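Local coordinates for protein galactokinase (Bifidobacterium longum subsp. infantis ATCC 15697 = JCM 1222 = DSM 20088, PDB 6TEQ) that probably phosphorylates galactose at the expense of ATP and binds 2-deoxy-2-fluoro-galactose in its sugar pocket, at residues Val41-Glu46 against Arg327-Ser332; Thr48-Gly53 against Gln250-Cys255; Leu204-Arg209 against Glu216-Gln221; Lys260-Ala265 against Leu288-Asp293; Arg268-Gly273 against His302-Ile307. All coordinates share one frame; numbering follows the deposited sequence.

Interaction 1. Residues Val41-Glu46 against Arg327-Ser332; sequences VNLIGE and RLFNAS. With GAF (2-deoxy-2-fluoro-alpha-D-galactopyranose), chain M.
Ile44 and Leu43 bring the chain that follows strand 33-42 up against helix 322-338, chiefly through apolar packing. Ile44 does most of it. Its CG1 is anti to the backbone N (chi1 -164°), and the extended chain carries CD1 to the helix, where it sits 4.0 Å from Leu328 CB and 3.6 Å from Leu328 O. Further back along the same side chain, Ile44 CG1 rests 3.9 Å from Ser332 CB. Leu43 meets Phe329 instead: its CB lies 4.2 Å from Phe329 CE1, while Leu43 O approaches the same ring carbon at 3.1 Å, obliquely to the ring. The Phe329 ring also meets that of Phe313, their planes nearly parallel.

The polar contacts run within the loop and to its surroundings. Asn42 ND2 donates to both Gly45 O and Glu46 OE1, each 2.9 Å away and in the plane of the amide; the bond to the carboxylate is nearly straight, and both acceptors are met from above their own planes. Glu46 OE2 pairs with Arg363, and Glu306 accepts from the backbone N of Gly45 and Glu46 and bonds Ser332 OG, tying loop to helix indirectly. The same Glu46 OE1 that accepts from Asn42 lies 2.5 Å from O6 of the fluorogalactose. The arrangement belongs to the galactokinase signature loop, whose Glu46 lines the sugar pocket while Leu43 and Ile44 pack on helix 322-338.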
# COMPACT_ATOMS: atom_id res chain seq x y z
N VAL A 41 -5.20 -2.61 -0.39
CA VAL A 41 -5.63 -2.02 -1.69
C VAL A 41 -6.14 -0.60 -1.45
O VAL A 41 -7.00 -0.36 -0.60
CB VAL A 41 -6.68 -2.89 -2.40
CG1 VAL A 41 -6.06 -4.03 -3.16
CG2 VAL A 41 -7.66 -3.49 -1.43
N ASN A 42 -5.64 0.30 -2.27
CA ASN A 42 -6.11 1.69 -2.25
C ASN A 42 -7.39 1.72 -3.07
O ASN A 42 -7.35 1.48 -4.26
CB ASN A 42 -5.05 2.67 -2.71
CG ASN A 42 -5.38 4.07 -2.28
OD1 ASN A 42 -6.17 4.26 -1.36
ND2 ASN A 42 -4.80 5.01 -3.00
N LEU A 43 -8.50 2.04 -2.44
CA LEU A 43 -9.75 2.06 -3.20
C LEU A 43 -9.68 3.21 -4.21
O LEU A 43 -10.16 3.05 -5.34
CB LEU A 43 -10.96 2.18 -2.29
CG LEU A 43 -11.19 1.06 -1.29
CD1 LEU A 43 -12.32 1.45 -0.39
CD2 LEU A 43 -11.45 -0.27 -1.98
N ILE A 44 -9.24 4.37 -3.75
CA ILE A 44 -9.14 5.58 -4.61
C ILE A 44 -8.30 6.59 -3.85
O ILE A 44 -8.11 6.45 -2.65
CB ILE A 44 -10.59 6.06 -4.90
CG1 ILE A 44 -10.63 7.03 -6.06
CG2 ILE A 44 -11.31 6.61 -3.70
CD1 ILE A 44 -12.02 7.27 -6.63
N GLY A 45 -7.76 7.53 -4.59
CA GLY A 45 -6.84 8.54 -4.07
C GLY A 45 -5.43 8.08 -4.31
O GLY A 45 -4.68 7.84 -3.38
N GLU A 46 -5.10 7.98 -5.57
CA GLU A 46 -3.86 7.41 -6.04
C GLU A 46 -2.92 8.52 -6.50
O GLU A 46 -3.32 9.51 -7.13
CB GLU A 46 -4.12 6.46 -7.20
CG GLU A 46 -3.16 5.29 -7.24
CD GLU A 46 -3.49 4.29 -6.12
OE1 GLU A 46 -2.81 4.36 -5.04
OE2 GLU A 46 -4.47 3.48 -6.26
N ARG A 327 -18.30 4.69 -11.10
CA ARG A 327 -17.86 5.73 -12.08
C ARG A 327 -16.62 6.46 -11.54
O ARG A 327 -15.75 6.83 -12.30
CB ARG A 327 -19.00 6.71 -12.37
CG ARG A 327 -20.10 6.01 -13.15
CD ARG A 327 -21.09 7.00 -13.65
NE ARG A 327 -21.86 7.57 -12.61
CZ ARG A 327 -23.10 7.15 -12.27
NH1 ARG A 327 -23.64 6.07 -12.82
NH2 ARG A 327 -23.71 7.79 -11.30
N LEU A 328 -16.57 6.63 -10.24
CA LEU A 328 -15.40 7.33 -9.60
C LEU A 328 -14.16 6.43 -9.73
O LEU A 328 -13.10 6.94 -10.04
CB LEU A 328 -15.75 7.64 -8.16
CG LEU A 328 -16.66 8.85 -8.02
CD1 LEU A 328 -17.45 8.84 -6.73
CD2 LEU A 328 -15.87 10.13 -8.11
N PHE A 329 -14.30 5.13 -9.46
CA PHE A 329 -13.20 4.19 -9.78
C PHE A 329 -12.74 4.45 -11.21
O PHE A 329 -11.53 4.47 -11.49
CB PHE A 329 -13.61 2.74 -9.65
CG PHE A 329 -13.45 2.10 -8.31
CD1 PHE A 329 -13.30 2.82 -7.12
CD2 PHE A 329 -13.28 0.71 -8.28
CE1 PHE A 329 -13.13 2.18 -5.91
CE2 PHE A 329 -13.19 0.05 -7.06
CZ PHE A 329 -13.05 0.80 -5.89
N ASN A 330 -13.70 4.43 -12.14
CA ASN A 330 -13.35 4.49 -13.56
C ASN A 330 -12.65 5.80 -13.89
O ASN A 330 -11.64 5.77 -14.65
CB ASN A 330 -14.60 4.32 -14.42
CG ASN A 330 -15.16 2.92 -14.44
OD1 ASN A 330 -14.40 2.00 -14.13
ND2 ASN A 330 -16.40 2.79 -14.89
N ALA A 331 -13.08 6.91 -13.36
CA ALA A 331 -12.45 8.22 -13.66
C ALA A 331 -11.05 8.28 -13.03
O ALA A 331 -10.14 8.86 -13.58
CB ALA A 331 -13.29 9.33 -13.09
N SER A 332 -10.87 7.66 -11.88
CA SER A 332 -9.53 7.54 -11.26
C SER A 332 -8.59 6.79 -12.18
O SER A 332 -7.46 7.28 -12.42
CB SER A 332 -9.65 6.94 -9.86
OG SER A 332 -8.37 6.59 -9.37
C1 GAF M . 3.01 3.37 -4.11
C2 GAF M . 3.54 4.08 -2.88
F2 GAF M . 4.17 3.17 -2.10
C3 GAF M . 2.43 4.75 -2.10
O3 GAF M . 2.98 5.60 -1.14
C4 GAF M . 1.54 5.63 -3.03
O4 GAF M . 2.20 6.80 -3.50
C5 GAF M . 1.08 4.80 -4.18
O5 GAF M . 2.19 4.27 -4.87
C6 GAF M . 0.22 5.55 -5.17
O6 GAF M . -0.99 6.01 -4.56
O1 GAF M . 2.30 2.27 -3.59

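Interaction 2. Residues Thr48-Gly53 against Gln250-Cys255; sequences TDYNAG and QRRATC. With GAF (2-deoxy-2-fluoro-alpha-D-galactopyranose), chain M.
The sugar-binding loop of galactokinase, with a short 3-10 turn at Asp49-Tyr50, leans here on helix 247-262, and Tyr50 supplies most of its side of the contact. Arg252 CG stands over the centre of the Tyr50 ring, 3.5 Å from the centroid and only 2° off the ring normal, a CH-pi contact. The arginine chain then bends at chi3 (64°), which returns NE to 3.6 Å from Tyr50 CB; Arg252 NH1 is bonded to Ser186. A water receives a weak bond from Arg252 NH2 and donates to Tyr50 O. At the ring edge lie Cys255 SG and, 3.6 Å from Tyr50 CD2, the sugar's O4. Asn51 adds a weak bond from ND2 to Cys255 SG (3.5 Å), its ND2 being bonded also to His47 O. Tyr50 OH bonds His47 and Tyr340. An alanine in place of Tyr50 would remove the ring beneath Arg252 CG and would probably leave that arginine chain freer to move and His47 without one of its partners. Asp49, just before Tyr50, faces the sugar: OD2 is 2.6 Å from O3 and OD1 2.7 Å from O4. The chemistry thus divides, with a carboxylate reading sugar hydroxyls and an aromatic ring packed on the arginine's aliphatic chain.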
# COMPACT_ATOMS: atom_id res chain seq x y z
N THR A 48 -1.66 10.65 -4.52
CA THR A 48 -2.03 11.84 -3.76
C THR A 48 -1.32 11.87 -2.42
O THR A 48 -1.19 12.96 -1.86
CB THR A 48 -3.54 11.84 -3.51
OG1 THR A 48 -3.95 10.64 -2.86
CG2 THR A 48 -4.34 11.97 -4.78
N ASP A 49 -0.87 10.74 -1.88
CA ASP A 49 -0.27 10.75 -0.54
C ASP A 49 0.92 11.72 -0.42
O ASP A 49 0.96 12.52 0.55
CB ASP A 49 0.02 9.36 -0.05
CG ASP A 49 1.00 8.50 -0.80
OD1 ASP A 49 1.28 8.82 -1.95
OD2 ASP A 49 1.49 7.52 -0.17
N TYR A 50 1.86 11.64 -1.33
CA TYR A 50 3.09 12.44 -1.26
C TYR A 50 2.79 13.87 -1.72
O TYR A 50 3.67 14.72 -1.60
CB TYR A 50 4.21 11.79 -2.09
CG TYR A 50 3.88 11.44 -3.53
CD1 TYR A 50 3.83 12.45 -4.49
CD2 TYR A 50 3.66 10.11 -3.91
CE1 TYR A 50 3.50 12.17 -5.81
CE2 TYR A 50 3.40 9.79 -5.24
CZ TYR A 50 3.31 10.83 -6.18
OH TYR A 50 3.06 10.51 -7.48
N ASN A 51 1.55 14.14 -2.15
CA ASN A 51 1.05 15.52 -2.45
C ASN A 51 0.18 16.07 -1.29
O ASN A 51 -0.54 17.05 -1.54
CB ASN A 51 0.27 15.48 -3.76
CG ASN A 51 1.17 15.28 -4.95
OD1 ASN A 51 2.13 16.03 -5.10
ND2 ASN A 51 0.89 14.24 -5.76
N ALA A 52 0.19 15.44 -0.12
CA ALA A 52 -0.57 15.87 1.08
C ALA A 52 -2.09 15.73 0.80
O ALA A 52 -2.90 16.49 1.34
CB ALA A 52 -0.21 17.30 1.48
N GLY A 53 -2.47 14.77 -0.05
CA GLY A 53 -3.86 14.62 -0.46
C GLY A 53 -4.62 13.67 0.42
O GLY A 53 -4.26 13.44 1.57
N GLN A 250 10.18 9.89 -10.51
CA GLN A 250 10.00 11.03 -11.45
C GLN A 250 8.63 11.67 -11.15
O GLN A 250 8.59 12.92 -10.99
CB GLN A 250 10.12 10.63 -12.92
CG GLN A 250 10.01 11.82 -13.88
CD GLN A 250 10.97 12.96 -13.61
OE1 GLN A 250 12.19 12.83 -13.81
NE2 GLN A 250 10.42 14.07 -13.11
N ARG A 251 7.57 10.89 -11.02
CA ARG A 251 6.22 11.50 -10.79
C ARG A 251 6.30 12.43 -9.56
O ARG A 251 5.78 13.58 -9.61
CB ARG A 251 5.14 10.44 -10.62
CG ARG A 251 4.94 9.56 -11.83
CD ARG A 251 4.38 10.35 -13.01
NE ARG A 251 4.20 9.47 -14.16
CZ ARG A 251 5.18 9.02 -14.92
NH1 ARG A 251 6.44 9.36 -14.68
NH2 ARG A 251 4.92 8.17 -15.88
N ARG A 252 6.92 11.93 -8.48
CA ARG A 252 7.10 12.74 -7.27
C ARG A 252 7.87 14.04 -7.60
O ARG A 252 7.43 15.09 -7.13
CB ARG A 252 7.78 11.94 -6.16
CG ARG A 252 6.95 10.79 -5.64
CD ARG A 252 7.52 10.20 -4.35
NE ARG A 252 7.53 11.09 -3.22
CZ ARG A 252 7.96 10.78 -2.01
NH1 ARG A 252 8.56 9.63 -1.79
NH2 ARG A 252 7.87 11.66 -1.04
N ALA A 253 8.96 13.98 -8.39
CA ALA A 253 9.78 15.16 -8.71
C ALA A 253 8.93 16.18 -9.46
O ALA A 253 9.00 17.36 -9.16
CB ALA A 253 10.97 14.80 -9.53
N THR A 254 8.11 15.68 -10.36
CA THR A 254 7.25 16.51 -11.21
C THR A 254 6.24 17.25 -10.36
O THR A 254 6.10 18.49 -10.50
CB THR A 254 6.61 15.71 -12.35
OG1 THR A 254 7.64 15.19 -13.19
CG2 THR A 254 5.70 16.66 -13.14
N CYS A 255 5.65 16.56 -9.37
CA CYS A 255 4.68 17.23 -8.49
C CYS A 255 5.40 18.28 -7.64
O CYS A 255 4.81 19.37 -7.43
CB CYS A 255 3.97 16.25 -7.58
SG CYS A 255 2.87 15.18 -8.54
C1 GAF M . 3.01 3.37 -4.11
C2 GAF M . 3.54 4.08 -2.88
F2 GAF M . 4.17 3.17 -2.10
C3 GAF M . 2.43 4.75 -2.10
O3 GAF M . 2.98 5.60 -1.14
C4 GAF M . 1.54 5.63 -3.03
O4 GAF M . 2.20 6.80 -3.50
C5 GAF M . 1.08 4.80 -4.18
O5 GAF M . 2.19 4.27 -4.87
C6 GAF M . 0.22 5.55 -5.17
O6 GAF M . -0.99 6.01 -4.56
O1 GAF M . 2.30 2.27 -3.59
O HOH W 1 5.95 14.07 0.05

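Interaction 3. Residues Leu204-Arg209 against Glu216-Gln221; sequences LLLDCR and ENVSQQ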
# COMPACT_ATOMS: atom_id res chain seq x y z
N LEU A 204 -9.95 3.48 5.30
CA LEU A 204 -9.26 4.49 6.05
C LEU A 204 -9.21 5.80 5.25
O LEU A 204 -8.46 5.91 4.21
CB LEU A 204 -7.86 3.99 6.35
CG LEU A 204 -7.05 4.92 7.25
CD1 LEU A 204 -7.51 4.76 8.68
CD2 LEU A 204 -5.57 4.63 7.14
N LEU A 205 -10.10 6.76 5.51
CA LEU A 205 -9.98 8.08 4.79
C LEU A 205 -8.82 8.85 5.44
O LEU A 205 -8.94 9.34 6.57
CB LEU A 205 -11.31 8.83 4.90
CG LEU A 205 -11.31 10.21 4.31
CD1 LEU A 205 -10.88 10.23 2.84
CD2 LEU A 205 -12.66 10.84 4.51
N LEU A 206 -7.70 8.80 4.75
CA LEU A 206 -6.40 9.27 5.26
C LEU A 206 -6.13 10.63 4.63
O LEU A 206 -6.12 10.79 3.40
CB LEU A 206 -5.36 8.22 4.89
CG LEU A 206 -3.92 8.65 5.16
CD1 LEU A 206 -3.68 8.69 6.65
CD2 LEU A 206 -2.97 7.69 4.49
N ASP A 207 -5.91 11.61 5.49
CA ASP A 207 -5.56 12.96 5.08
C ASP A 207 -4.08 13.15 5.29
O ASP A 207 -3.65 13.09 6.44
CB ASP A 207 -6.45 13.93 5.84
CG ASP A 207 -6.32 15.37 5.39
OD1 ASP A 207 -5.23 15.75 4.91
OD2 ASP A 207 -7.35 16.10 5.52
N CYS A 208 -3.34 13.31 4.20
CA CYS A 208 -1.87 13.27 4.24
C CYS A 208 -1.25 14.65 4.50
O CYS A 208 -0.02 14.74 4.35
CB CYS A 208 -1.36 12.66 2.96
SG CYS A 208 -1.88 10.92 2.85
N ARG A 209 -2.06 15.67 4.89
CA ARG A 209 -1.40 16.96 5.21
C ARG A 209 -0.46 16.73 6.39
O ARG A 209 -0.84 16.16 7.39
CB ARG A 209 -2.44 18.03 5.47
CG ARG A 209 -3.12 18.49 4.19
CD ARG A 209 -4.26 19.41 4.57
NE ARG A 209 -5.33 18.79 5.32
CZ ARG A 209 -6.22 19.41 6.08
NH1 ARG A 209 -6.14 20.68 6.36
NH2 ARG A 209 -7.16 18.70 6.66
N GLU A 216 -6.49 13.63 13.93
CA GLU A 216 -7.05 14.53 12.89
C GLU A 216 -6.99 13.91 11.50
O GLU A 216 -7.66 14.45 10.62
CB GLU A 216 -6.25 15.85 12.87
CG GLU A 216 -6.48 16.76 14.07
CD GLU A 216 -5.64 18.04 14.12
OE1 GLU A 216 -4.50 18.11 13.52
OE2 GLU A 216 -6.07 18.96 14.88
N ASN A 217 -6.10 12.92 11.26
CA ASN A 217 -5.71 12.63 9.86
C ASN A 217 -6.33 11.30 9.39
O ASN A 217 -6.10 10.98 8.22
CB ASN A 217 -4.22 12.74 9.65
CG ASN A 217 -3.39 11.59 10.15
OD1 ASN A 217 -3.90 10.58 10.68
ND2 ASN A 217 -2.10 11.71 9.96
N VAL A 218 -7.17 10.67 10.20
CA VAL A 218 -7.93 9.53 9.72
C VAL A 218 -9.39 9.59 10.15
O VAL A 218 -9.72 10.03 11.22
CB VAL A 218 -7.33 8.20 10.15
CG1 VAL A 218 -6.00 7.95 9.49
CG2 VAL A 218 -7.33 7.92 11.62
N SER A 219 -10.18 8.87 9.37
CA SER A 219 -11.65 8.78 9.50
C SER A 219 -12.09 7.41 8.98
O SER A 219 -11.99 7.18 7.75
CB SER A 219 -12.30 9.92 8.78
OG SER A 219 -13.67 9.67 8.65
N GLN A 220 -12.53 6.52 9.87
CA GLN A 220 -12.89 5.15 9.46
C GLN A 220 -14.23 5.23 8.72
O GLN A 220 -15.23 5.71 9.31
CB GLN A 220 -12.99 4.23 10.65
CG GLN A 220 -11.68 4.08 11.41
CD GLN A 220 -10.59 3.34 10.71
OE1 GLN A 220 -10.87 2.62 9.79
NE2 GLN A 220 -9.35 3.49 11.21
N GLN A 221 -14.26 4.84 7.45
CA GLN A 221 -15.45 4.93 6.61
C GLN A 221 -16.01 3.51 6.46
O GLN A 221 -15.25 2.56 6.17
CB GLN A 221 -15.09 5.51 5.25
CG GLN A 221 -14.65 6.94 5.32
CD GLN A 221 -15.82 7.79 5.74
OE1 GLN A 221 -16.96 7.58 5.34
NE2 GLN A 221 -15.51 8.88 6.45
O HOH W 2 -1.37 13.64 7.77
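Leu205 and Leu204, consecutive on strand 202-207, have the most surface buried against residues 216-221, and Asn217 follows from the other segment. Leu205 sits in an antiparallel hydrogen-bonded pair with Ser219: Leu205 N donates to Ser219 O at 3.0 Å, and the return bond from Ser219 N is weak. On that face Leu205 CB lies 3.9 Å from Gln221 CG, the two side chains running alongside each other, and Val310 and Val314 of helix 294-318 pack on Leu205.

Leu204 points to the other face. With CG anti to the backbone N (chi1 -175°), its CD1 reaches across to Val218 CG1 at 3.6 Å and to Gln220 NE2 at 3.4 Å. Leu206 CD1 meets the same methyl, Val218 CG1, at 3.7 Å. The Gln220 amide is held by Thr199 and Arg197 O.

Past the last bridge, Asn217 O takes a nearly straight bond from Asp207 N (2.8 Å, 177°). Asn217 ND2 donates to a water that also bonds Asp207 O and Arg209 O, while OD1 is taken by Arg197. Beyond the pairing, Asp207 OD1 accepts from Arg209 N, an Asx turn, and Arg209 grips the carboxylate in a side-on salt bridge through NE and NH2. The whole is an antiparallel strand pair at the margin of the larger mixed sheet of the kinase, joined by a connection that includes the short helix 214-217.

Interaction 4. Residues Lys260-Ala265 against Leu288-Asp293; sequences KILGVA and LDALPD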
# COMPACT_ATOMS: atom_id res chain seq x y z
N LYS A 260 6.43 24.08 -6.38
CA LYS A 260 7.41 25.19 -6.37
C LYS A 260 6.91 26.27 -7.36
O LYS A 260 6.92 27.48 -6.96
CB LYS A 260 8.83 24.70 -6.70
CG LYS A 260 9.94 25.75 -6.59
CD LYS A 260 11.29 25.29 -7.12
CE LYS A 260 12.46 26.23 -6.82
NZ LYS A 260 12.16 27.64 -7.15
N ILE A 261 6.59 25.88 -8.58
CA ILE A 261 6.19 26.87 -9.61
C ILE A 261 4.95 27.61 -9.12
O ILE A 261 4.95 28.84 -9.18
CB ILE A 261 5.98 26.23 -10.98
CG1 ILE A 261 7.33 25.77 -11.54
CG2 ILE A 261 5.28 27.22 -11.90
CD1 ILE A 261 7.21 24.96 -12.74
N LEU A 262 4.03 26.91 -8.51
CA LEU A 262 2.74 27.48 -8.02
C LEU A 262 2.93 28.27 -6.72
O LEU A 262 2.02 29.04 -6.37
CB LEU A 262 1.75 26.33 -7.85
CG LEU A 262 1.26 25.80 -9.20
CD1 LEU A 262 0.48 24.53 -8.97
CD2 LEU A 262 0.48 26.85 -10.02
N GLY A 263 4.08 28.16 -6.06
CA GLY A 263 4.35 28.89 -4.81
C GLY A 263 3.58 28.34 -3.62
O GLY A 263 3.30 29.12 -2.76
N VAL A 264 3.31 27.02 -3.60
CA VAL A 264 2.53 26.32 -2.59
C VAL A 264 3.40 25.25 -1.97
O VAL A 264 4.29 24.71 -2.63
CB VAL A 264 1.20 25.76 -3.13
CG1 VAL A 264 0.26 26.90 -3.54
CG2 VAL A 264 1.40 24.81 -4.31
N ALA A 265 3.12 24.93 -0.74
CA ALA A 265 3.95 23.91 -0.04
C ALA A 265 3.67 22.52 -0.63
O ALA A 265 4.60 21.65 -0.62
CB ALA A 265 3.61 23.87 1.41
N LEU A 288 -3.50 25.52 -14.31
CA LEU A 288 -2.68 24.84 -15.34
C LEU A 288 -2.02 25.89 -16.23
O LEU A 288 -0.92 25.60 -16.72
CB LEU A 288 -3.55 23.89 -16.14
CG LEU A 288 -4.25 22.82 -15.34
CD1 LEU A 288 -4.99 21.86 -16.26
CD2 LEU A 288 -3.28 22.10 -14.43
N ASP A 289 -2.62 27.09 -16.39
CA ASP A 289 -1.97 28.17 -17.20
C ASP A 289 -0.62 28.62 -16.62
O ASP A 289 0.23 29.09 -17.41
CB ASP A 289 -2.93 29.34 -17.43
CG ASP A 289 -3.94 29.12 -18.55
OD1 ASP A 289 -3.81 28.12 -19.36
OD2 ASP A 289 -4.86 29.97 -18.61
N ALA A 290 -0.43 28.45 -15.32
CA ALA A 290 0.78 28.83 -14.59
C ALA A 290 1.91 27.77 -14.74
O ALA A 290 3.07 28.05 -14.34
CB ALA A 290 0.41 29.09 -13.14
N LEU A 291 1.60 26.63 -15.36
CA LEU A 291 2.52 25.51 -15.61
C LEU A 291 2.81 25.42 -17.10
O LEU A 291 2.04 24.87 -17.85
CB LEU A 291 1.88 24.21 -15.11
CG LEU A 291 1.37 24.16 -13.67
CD1 LEU A 291 0.62 22.85 -13.40
CD2 LEU A 291 2.50 24.35 -12.65
N PRO A 292 3.96 25.88 -17.60
CA PRO A 292 4.21 25.87 -19.05
C PRO A 292 4.38 24.46 -19.66
O PRO A 292 4.13 24.24 -20.85
CB PRO A 292 5.49 26.72 -19.13
CG PRO A 292 6.16 26.45 -17.82
CD PRO A 292 5.02 26.55 -16.84
N ASP A 293 4.86 23.52 -18.86
CA ASP A 293 5.15 22.17 -19.35
C ASP A 293 3.82 21.37 -19.46
O ASP A 293 3.08 21.25 -18.47
CB ASP A 293 6.16 21.51 -18.43
CG ASP A 293 6.51 20.15 -18.94
OD1 ASP A 293 5.78 19.23 -18.57
OD2 ASP A 293 7.51 20.07 -19.78
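Leu262 and Ile261, in the last turn of helix 247-262, meet Ala290 and Leu291 near the end of helix 280-289. Leu291 CD2 is the shared point: it lies 3.9 Å from Leu262 CG and 4.1 Å from Ile261 CG2. The Leu262 and Leu291 side chains cross at about a right angle, with Leu291 CD2 against the Leu262 branch carbon. One residue earlier, Ala290 CB touches Leu262 CD2 at 3.8 Å, and Ala290 O comes within 3.4 Å of Ile261 CG2. The isoleucine puts that methyl anti to its own nitrogen, while CG1 takes the position anti to the carbonyl carbon (chi1 -69°).

Outside this shell, Leu262 also packs on Leu267 and Thr270, and Leu291 on Val300. Gly263, with positive phi, ends the first helix in a Schellman motif. In the other segment, Lys297 bonds the carbonyls of Leu288 and Leu291, and Asp293 N-caps helix 294-318 through Met296 N. The side-chain contact is wholly aliphatic, so it rests on van der Waals packing, with no polar bond between the two segments.

Interaction 5. Residues Arg268-Gly273 against His302-Ile307; sequences RVTADG and HVVTEI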
# COMPACT_ATOMS: atom_id res chain seq x y z
N ARG A 268 -1.99 19.76 -2.49
CA ARG A 268 -3.26 19.80 -1.74
C ARG A 268 -3.69 21.24 -1.53
O ARG A 268 -4.91 21.47 -1.58
CB ARG A 268 -3.11 19.07 -0.45
CG ARG A 268 -4.30 19.18 0.47
CD ARG A 268 -5.56 18.44 -0.01
NE ARG A 268 -6.55 18.40 1.06
CZ ARG A 268 -6.57 17.54 2.06
NH1 ARG A 268 -5.59 16.68 2.21
NH2 ARG A 268 -7.51 17.63 2.98
N VAL A 269 -2.77 22.16 -1.25
CA VAL A 269 -3.14 23.60 -1.21
C VAL A 269 -3.87 24.01 -2.51
O VAL A 269 -4.94 24.60 -2.46
CB VAL A 269 -1.89 24.46 -1.00
CG1 VAL A 269 -2.31 25.94 -0.99
CG2 VAL A 269 -1.07 24.06 0.19
N THR A 270 -3.27 23.73 -3.64
CA THR A 270 -3.83 24.04 -4.98
C THR A 270 -5.23 23.38 -5.08
O THR A 270 -6.22 23.99 -5.50
CB THR A 270 -2.86 23.52 -6.03
OG1 THR A 270 -1.54 24.04 -5.78
CG2 THR A 270 -3.40 23.78 -7.42
N ALA A 271 -5.29 22.06 -4.88
CA ALA A 271 -6.53 21.28 -5.04
C ALA A 271 -7.68 21.84 -4.18
O ALA A 271 -8.85 21.88 -4.63
CB ALA A 271 -6.25 19.88 -4.62
N ASP A 272 -7.34 22.20 -2.93
CA ASP A 272 -8.40 22.70 -2.04
C ASP A 272 -8.89 24.07 -2.56
O ASP A 272 -10.08 24.36 -2.38
CB ASP A 272 -7.93 22.75 -0.59
CG ASP A 272 -7.79 21.38 0.08
OD1 ASP A 272 -8.22 20.38 -0.49
OD2 ASP A 272 -7.23 21.38 1.20
N GLY A 273 -7.99 24.96 -3.04
CA GLY A 273 -8.46 26.26 -3.56
C GLY A 273 -9.33 26.08 -4.77
O GLY A 273 -10.39 26.73 -4.85
N HIS A 302 -4.42 15.41 -12.71
CA HIS A 302 -4.68 14.13 -12.03
C HIS A 302 -4.77 14.45 -10.55
O HIS A 302 -5.73 13.99 -9.95
CB HIS A 302 -3.57 13.11 -12.30
CG HIS A 302 -3.76 11.99 -11.35
ND1 HIS A 302 -4.75 11.10 -11.50
CD2 HIS A 302 -3.11 11.69 -10.21
CE1 HIS A 302 -4.82 10.31 -10.44
NE2 HIS A 302 -3.79 10.63 -9.63
N VAL A 303 -3.77 15.13 -9.93
CA VAL A 303 -3.74 15.16 -8.45
C VAL A 303 -5.00 15.88 -7.96
O VAL A 303 -5.63 15.48 -6.98
CB VAL A 303 -2.45 15.80 -7.94
CG1 VAL A 303 -2.50 16.00 -6.46
CG2 VAL A 303 -1.25 14.92 -8.31
N VAL A 304 -5.33 16.96 -8.62
CA VAL A 304 -6.42 17.84 -8.16
C VAL A 304 -7.72 17.08 -8.29
O VAL A 304 -8.50 17.08 -7.34
CB VAL A 304 -6.45 19.13 -8.98
CG1 VAL A 304 -7.78 19.85 -8.85
CG2 VAL A 304 -5.30 20.00 -8.60
N THR A 305 -7.98 16.47 -9.42
CA THR A 305 -9.26 15.75 -9.67
C THR A 305 -9.34 14.51 -8.77
O THR A 305 -10.42 14.14 -8.32
CB THR A 305 -9.51 15.47 -11.16
OG1 THR A 305 -8.51 14.59 -11.66
CG2 THR A 305 -9.61 16.76 -11.96
N GLU A 306 -8.20 13.86 -8.53
CA GLU A 306 -8.21 12.60 -7.75
C GLU A 306 -8.57 12.96 -6.31
O GLU A 306 -9.30 12.14 -5.65
CB GLU A 306 -6.84 11.91 -7.84
CG GLU A 306 -6.80 10.56 -7.19
CD GLU A 306 -7.46 9.43 -7.95
OE1 GLU A 306 -8.14 9.69 -8.97
OE2 GLU A 306 -7.31 8.32 -7.45
N ILE A 307 -8.01 14.01 -5.75
CA ILE A 307 -8.32 14.37 -4.35
C ILE A 307 -9.84 14.58 -4.23
O ILE A 307 -10.46 14.02 -3.28
CB ILE A 307 -7.50 15.58 -3.87
CG1 ILE A 307 -5.99 15.27 -3.80
CG2 ILE A 307 -8.01 16.07 -2.54
CD1 ILE A 307 -5.08 16.47 -3.57
O HOH W 3 -9.38 18.90 -5.51
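Ile307 CG1 stands anti to the carbonyl carbon (chi1 -66°) and the chain runs on extended, which carries CD1 to helix 267-276, 3.8 Å from Ala271 CB. Arg268 bends at chi2 (69°) and lays its CD 4.1 Å from the same Ile307 CD1, crossing the isoleucine at a slant. Val304 flanks them: its CG2 is 4.0 Å from Ala271 CA. The small alanine lets the backbones come near, with Ala271 CA 4.6 Å from Val304 CA, and a water donates to both Ala271 O and Val304 O. Past its aliphatic part, Arg268 binds Asp272 OD1 through NE (3.0 Å), one turn along the helix, and reaches Ala52 O and Asp207 OD1 with NH1. A leucine in its place would probably leave Asp207 and Asp272 without this charge partner and Ala52 O without its donor. The two helix segments, whose axes approach to 9.0 Å and cross at -60°, form a buried helix-helix packing beside the sugar-binding loop.

In the fold
Interactions 1, 2 and 5 are buried, interaction 3 is partly so, and interaction 4 lies farthest out, about 29 Å from the chain's centre to its own. Only interactions 1 and 2 touch the bound sugar; they use neighbouring parts of one loop, and carboxylates do the reaching in both. Interaction 5 adjoins both: His302 and Glu306 meet the loop and helix of interaction 1, and Arg268 reaches interaction 2 by a hydrogen bond and interaction 3 by a salt bridge. Interaction 4 shares helix 247-262 with interaction 2 and packs on interaction 5 through Val264 and Leu262. Backbone bonding joins the segments in interaction 3, interaction 2 mixes a CH-pi contact with a weak hydrogen bond, and interactions 1, 4 and 5 rely on side-chain packing.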